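Local coordinates for putative sugar ABC transporter, substrate-binding protein (PDB 4WZZ) that binds L-rhamnose in the crystal and probably serves as the sugar-capturing component of an ABC transporter, at residues Q165-A170 / T271-P276; D198-V203 / C245-V250. One frame throughout, in Å; residues are numbered along the deposited sequence.

Both contacts lie in one lobe of the periplasmic binding protein fold, built on the parallel sheet of strands 212-219, 179-185, 243-246 and 269-272. Their centres are about 8 Å apart. Contact 1 packs helix 160-174 on the end of strand 269-272. Contact 2 packs helix 191-203 on the end of the adjacent strand, 243-246. Both segments of contact 2 fall between the two segments of contact 1 in sequence. The two strands join through probable backbone hydrogen bonds, T271 O to A246 N at 2.8 Å and L273 N to A246 O at 3.0 Å. Past their ends the chain supplies L273, T248 and T249 to the rhamnose pocket. Helix packing and sugar site thus share these strand ends.

Contact 1 of 2, residues Q165-A170 / T271-P276; sequences QALMDA and TGLGLP
T271 meets A170 where strand 269-272 runs beside helix 160-174. The methyl CB of A170 lies against both branches of the threonine, 4.0 Å from T271 OG1 and 4.1 Å from T271 CG2. With OG1 anti to the backbone N (chi1 -168°), the hydroxyl sits beside its own carbonyl carbon. It is hydrogen-bonded to the backbone O of Y293, so this buried polar atom is satisfied next to the alanine methyl. G272 follows and offers only main chain to the helix. L167 CD2 rests against it, 3.7 Å from G272 O and equally close to G272 CA. The CA atoms of L167 and G272 are 6.6 Å apart, a close approach of helix and strand. L273 then turns the end of its side chain back to the helix. Its CG lies 4.3 Å from L167 CD1, an apolar contact between the two branched ends. L167 therefore uses one methyl on the glycine backbone and the other on the leucine. The segments meet by van der Waals packing, with no hydrogen bond between them. This is helix-on-sheet packing in one lobe of the binding protein, and the C-terminal end of the strand runs into the rhamnose pocket through L273. Strand 269-272 is an outermost strand of its parallel sheet, next to strand 243-246. F295 of strand 294-296 packs on L167, while W196 of helix 191-203 touches L273.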
loop_
_atom_site.group_PDB
_atom_site.type_symbol
_atom_site.label_atom_id
_atom_site.label_comp_id
_atom_site.label_asym_id
_atom_site.label_seq_id
_atom_site.Cartn_x
_atom_site.Cartn_y
_atom_site.Cartn_z
ATOM N N GLN A 165 -1.550 -12.817 6.129
ATOM C CA GLN A 165 -0.975 -14.058 6.588
ATOM C C GLN A 165 0.509 -13.880 6.917
ATOM O O GLN A 165 0.993 -14.344 7.956
ATOM C CB GLN A 165 -1.239 -15.128 5.524
ATOM C CG GLN A 165 -0.752 -16.483 5.861
ATOM C CD GLN A 165 -1.563 -17.121 6.954
ATOM O OE1 GLN A 165 -2.780 -17.301 6.815
ATOM N NE2 GLN A 165 -0.899 -17.476 8.055
ATOM N N ALA A 166 1.235 -13.158 6.063
ATOM C CA ALA A 166 2.650 -12.901 6.322
ATOM C C ALA A 166 2.801 -12.166 7.642
ATOM O O ALA A 166 3.655 -12.489 8.471
ATOM C CB ALA A 166 3.257 -12.057 5.190
ATOM N N LEU A 167 1.985 -11.139 7.846
ATOM C CA LEU A 167 2.081 -10.367 9.065
ATOM C C LEU A 167 1.717 -11.161 10.306
ATOM O O LEU A 167 2.397 -11.068 11.319
ATOM C CB LEU A 167 1.246 -9.084 8.942
ATOM C CG LEU A 167 1.798 -8.074 7.912
ATOM C CD1 LEU A 167 0.891 -6.880 7.784
ATOM C CD2 LEU A 167 3.216 -7.643 8.261
HETATM N N MSE A 168 0.653 -11.958 10.243
HETATM C CA MSE A 168 0.271 -12.735 11.429
HETATM C C MSE A 168 1.365 -13.731 11.780
HETATM O O MSE A 168 1.685 -13.912 12.954
HETATM C CB MSE A 168 -1.062 -13.455 11.259
HETATM C CG MSE A 168 -2.282 -12.548 11.360
HETATM SE SE MSE A 168 -2.289 -11.379 12.967
HETATM C CE MSE A 168 -1.863 -12.718 14.328
ATOM N N ASP A 169 1.926 -14.392 10.772
ATOM C CA ASP A 169 2.999 -15.356 11.020
ATOM C C ASP A 169 4.225 -14.643 11.570
ATOM O O ASP A 169 4.898 -15.179 12.452
ATOM C CB ASP A 169 3.344 -16.151 9.758
ATOM C CG ASP A 169 2.275 -17.194 9.403
ATOM O OD1 ASP A 169 1.508 -17.601 10.307
ATOM O OD2 ASP A 169 2.191 -17.607 8.218
ATOM N N ALA A 170 4.499 -13.419 11.101
ATOM C CA ALA A 170 5.584 -12.633 11.652
ATOM C C ALA A 170 5.362 -12.318 13.110
ATOM O O ALA A 170 6.257 -12.484 13.944
ATOM C CB ALA A 170 5.778 -11.335 10.862
ATOM N N THR A 271 7.210 -5.133 13.351
ATOM C CA THR A 271 7.123 -5.605 11.978
ATOM C C THR A 271 6.028 -4.810 11.264
ATOM O O THR A 271 5.441 -3.878 11.824
ATOM C CB THR A 271 6.923 -7.129 11.880
ATOM O OG1 THR A 271 7.131 -7.568 10.533
ATOM C CG2 THR A 271 5.539 -7.541 12.340
ATOM N N GLY A 272 5.798 -5.153 10.009
ATOM C CA GLY A 272 4.859 -4.406 9.196
ATOM C C GLY A 272 5.255 -4.321 7.745
ATOM O O GLY A 272 5.880 -5.237 7.201
ATOM N N LEU A 273 4.873 -3.201 7.136
ATOM C CA LEU A 273 5.051 -2.949 5.701
ATOM C C LEU A 273 5.902 -1.697 5.561
ATOM O O LEU A 273 5.435 -0.603 5.807
ATOM C CB LEU A 273 3.673 -2.774 5.035
ATOM C CG LEU A 273 2.749 -3.990 5.213
ATOM C CD1 LEU A 273 1.385 -3.711 4.596
ATOM C CD2 LEU A 273 3.384 -5.294 4.652
ATOM N N GLY A 274 7.156 -1.853 5.160
ATOM C CA GLY A 274 8.068 -0.733 5.138
ATOM C C GLY A 274 8.986 -0.678 3.917
ATOM O O GLY A 274 9.168 -1.662 3.195
ATOM N N LEU A 275 9.578 0.492 3.706
ATOM C CA LEU A 275 10.542 0.693 2.621
ATOM C C LEU A 275 11.897 0.211 3.085
ATOM O O LEU A 275 12.367 0.634 4.145
ATOM C CB LEU A 275 10.667 2.171 2.255
ATOM C CG LEU A 275 9.481 2.782 1.492
ATOM C CD1 LEU A 275 9.698 4.256 1.273
ATOM C CD2 LEU A 275 9.249 2.116 0.155
ATOM N N PRO A 276 12.534 -0.675 2.307
ATOM C CA PRO A 276 13.907 -1.075 2.666
ATOM C C PRO A 276 14.862 0.107 2.923
ATOM O O PRO A 276 15.672 0.096 3.870
ATOM C CB PRO A 276 14.343 -1.908 1.456
ATOM C CG PRO A 276 13.040 -2.526 0.941
ATOM C CD PRO A 276 12.032 -1.398 1.117
#

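Contact 2 of 2, residues D198-V203 / C245-V250; sequences DGMKTV and CAPTTV. With RAM (alpha-L-rhamnopyranose), chain B.
M200, a selenomethionine, carries the helix side of this contact and reaches both C245 and P247. Its CB points to the strand end, and CG lies anti to the carbonyl carbon (chi1 -75°). The chain runs extended through chi2 and bends at chi3 (-98°), which swings CE off the line of the chain to meet the proline while SE meets the cysteine. C245 SG is 4.0 Å from M200 SE, an apolar contact of sulfur with selenium. C245 CB also points to the helix. M200 CE meets the proline ring at P247 CG, 4.2 Å away. P247 is the centre of an inverse gamma turn, which leads the chain from the strand to the helix cap. T248 is that N-cap. Its OG1 bonds to G251 N and to D222 OD1. At T249, the first helical residue, the backbone N gives a nearly straight hydrogen bond to rhamnose O5, 2.9 Å long at 165°. T249 OG1 and rhamnose O1 are hydrogen-bonded at 2.8 Å. The helix start thus gives two of the sugar's bonds; D143, D222, K62, N192, Q193 and N66 give others. M200 also touches M168 of helix 160-174, and C245 touches I171 of that helix. Strand 179-185, the neighbour of strand 243-246 in the sheet, adds W181 against C245 and V183 against P247.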
loop_
_atom_site.group_PDB
_atom_site.type_symbol
_atom_site.label_atom_id
_atom_site.label_comp_id
_atom_site.label_asym_id
_atom_site.label_seq_id
_atom_site.Cartn_x
_atom_site.Cartn_y
_atom_site.Cartn_z
ATOM N N ASP A 198 -8.479 -6.209 8.488
ATOM C CA ASP A 198 -9.569 -7.175 8.495
ATOM C C ASP A 198 -9.046 -8.564 8.184
ATOM O O ASP A 198 -9.482 -9.553 8.790
ATOM C CB ASP A 198 -10.635 -6.782 7.493
ATOM C CG ASP A 198 -11.498 -5.627 7.985
ATOM O OD1 ASP A 198 -11.496 -5.342 9.212
ATOM O OD2 ASP A 198 -12.172 -4.998 7.143
ATOM N N GLY A 199 -8.126 -8.643 7.229
ATOM C CA GLY A 199 -7.496 -9.902 6.891
ATOM C C GLY A 199 -6.782 -10.508 8.091
ATOM O O GLY A 199 -6.872 -11.720 8.335
HETATM N N MSE A 200 -6.043 -9.685 8.833
HETATM C CA MSE A 200 -5.292 -10.185 9.984
HETATM C C MSE A 200 -6.272 -10.714 11.017
HETATM O O MSE A 200 -6.030 -11.735 11.650
HETATM C CB MSE A 200 -4.406 -9.077 10.575
HETATM C CG MSE A 200 -3.214 -8.809 9.738
HETATM SE SE MSE A 200 -2.024 -7.558 10.719
HETATM C CE MSE A 200 -2.584 -5.912 9.854
ATOM N N LYS A 201 -7.377 -10.012 11.198
ATOM C CA LYS A 201 -8.330 -10.416 12.217
ATOM C C LYS A 201 -8.980 -11.733 11.843
ATOM O O LYS A 201 -9.281 -12.541 12.709
ATOM C CB LYS A 201 -9.340 -9.311 12.485
ATOM C CG LYS A 201 -8.666 -8.108 13.211
ATOM C CD LYS A 201 -9.652 -7.044 13.616
ATOM C CE LYS A 201 -10.396 -6.524 12.418
ATOM N NZ LYS A 201 -11.172 -5.307 12.760
ATOM N N THR A 202 -9.192 -11.958 10.550
ATOM C CA THR A 202 -9.681 -13.266 10.108
ATOM C C THR A 202 -8.626 -14.362 10.308
ATOM O O THR A 202 -8.925 -15.428 10.849
ATOM C CB THR A 202 -10.151 -13.179 8.640
ATOM O OG1 THR A 202 -11.274 -12.285 8.565
ATOM C CG2 THR A 202 -10.571 -14.544 8.077
ATOM N N VAL A 203 -7.397 -14.118 9.864
ATOM C CA VAL A 203 -6.327 -15.091 9.974
ATOM C C VAL A 203 -6.092 -15.470 11.438
ATOM O O VAL A 203 -5.895 -16.643 11.774
ATOM C CB VAL A 203 -5.035 -14.517 9.360
ATOM C CG1 VAL A 203 -3.823 -15.398 9.672
ATOM C CG2 VAL A 203 -5.193 -14.348 7.877
ATOM N N CYS A 245 2.761 -4.043 15.043
ATOM C CA CYS A 245 2.629 -4.328 13.628
ATOM C C CYS A 245 2.152 -3.055 12.969
ATOM O O CYS A 245 1.069 -2.555 13.268
ATOM C CB CYS A 245 1.640 -5.468 13.393
ATOM S SG CYS A 245 1.438 -5.756 11.616
ATOM N N ALA A 246 2.985 -2.498 12.089
ATOM C CA ALA A 246 2.709 -1.221 11.430
ATOM C C ALA A 246 2.597 -1.416 9.901
ATOM O O ALA A 246 3.607 -1.342 9.158
ATOM C CB ALA A 246 3.839 -0.207 11.761
ATOM N N PRO A 247 1.374 -1.681 9.399
ATOM C CA PRO A 247 1.223 -1.942 7.952
ATOM C C PRO A 247 1.115 -0.646 7.147
ATOM O O PRO A 247 0.148 -0.406 6.408
ATOM C CB PRO A 247 -0.079 -2.738 7.886
ATOM C CG PRO A 247 -0.884 -2.142 9.023
ATOM C CD PRO A 247 0.135 -1.989 10.129
ATOM N N THR A 248 2.145 0.184 7.290
ATOM C CA THR A 248 2.238 1.479 6.629
ATOM C C THR A 248 3.712 1.873 6.648
ATOM O O THR A 248 4.381 1.749 7.676
ATOM C CB THR A 248 1.428 2.595 7.339
ATOM O OG1 THR A 248 2.101 3.847 7.152
ATOM C CG2 THR A 248 1.271 2.309 8.834
ATOM N N THR A 249 4.235 2.266 5.499
ATOM C CA THR A 249 5.652 2.578 5.430
ATOM C C THR A 249 6.015 3.748 6.338
ATOM O O THR A 249 7.083 3.767 6.953
ATOM C CB THR A 249 6.129 2.845 3.998
ATOM O OG1 THR A 249 5.490 4.021 3.494
ATOM C CG2 THR A 249 5.874 1.645 3.105
ATOM N N VAL A 250 5.119 4.717 6.458
ATOM C CA VAL A 250 5.354 5.860 7.316
ATOM C C VAL A 250 5.299 5.437 8.785
ATOM O O VAL A 250 6.181 5.775 9.585
ATOM C CB VAL A 250 4.337 6.984 7.036
ATOM C CG1 VAL A 250 4.467 8.136 8.053
ATOM C CG2 VAL A 250 4.507 7.502 5.609
HETATM C C1 RAM B . 2.009 3.752 3.042
HETATM C C2 RAM B . 0.694 4.000 2.313
HETATM C C3 RAM B . 0.440 2.980 1.204
HETATM C C4 RAM B . 0.675 1.558 1.700
HETATM C C5 RAM B . 2.040 1.447 2.377
HETATM C C6 RAM B . 2.264 0.068 2.975
HETATM O O1 RAM B . 3.057 4.082 2.199
HETATM O O2 RAM B . -0.299 3.944 3.291
HETATM O O3 RAM B . -0.892 3.189 0.742
HETATM O O4 RAM B . 0.591 0.653 0.614
HETATM O O5 RAM B . 2.167 2.392 3.406
#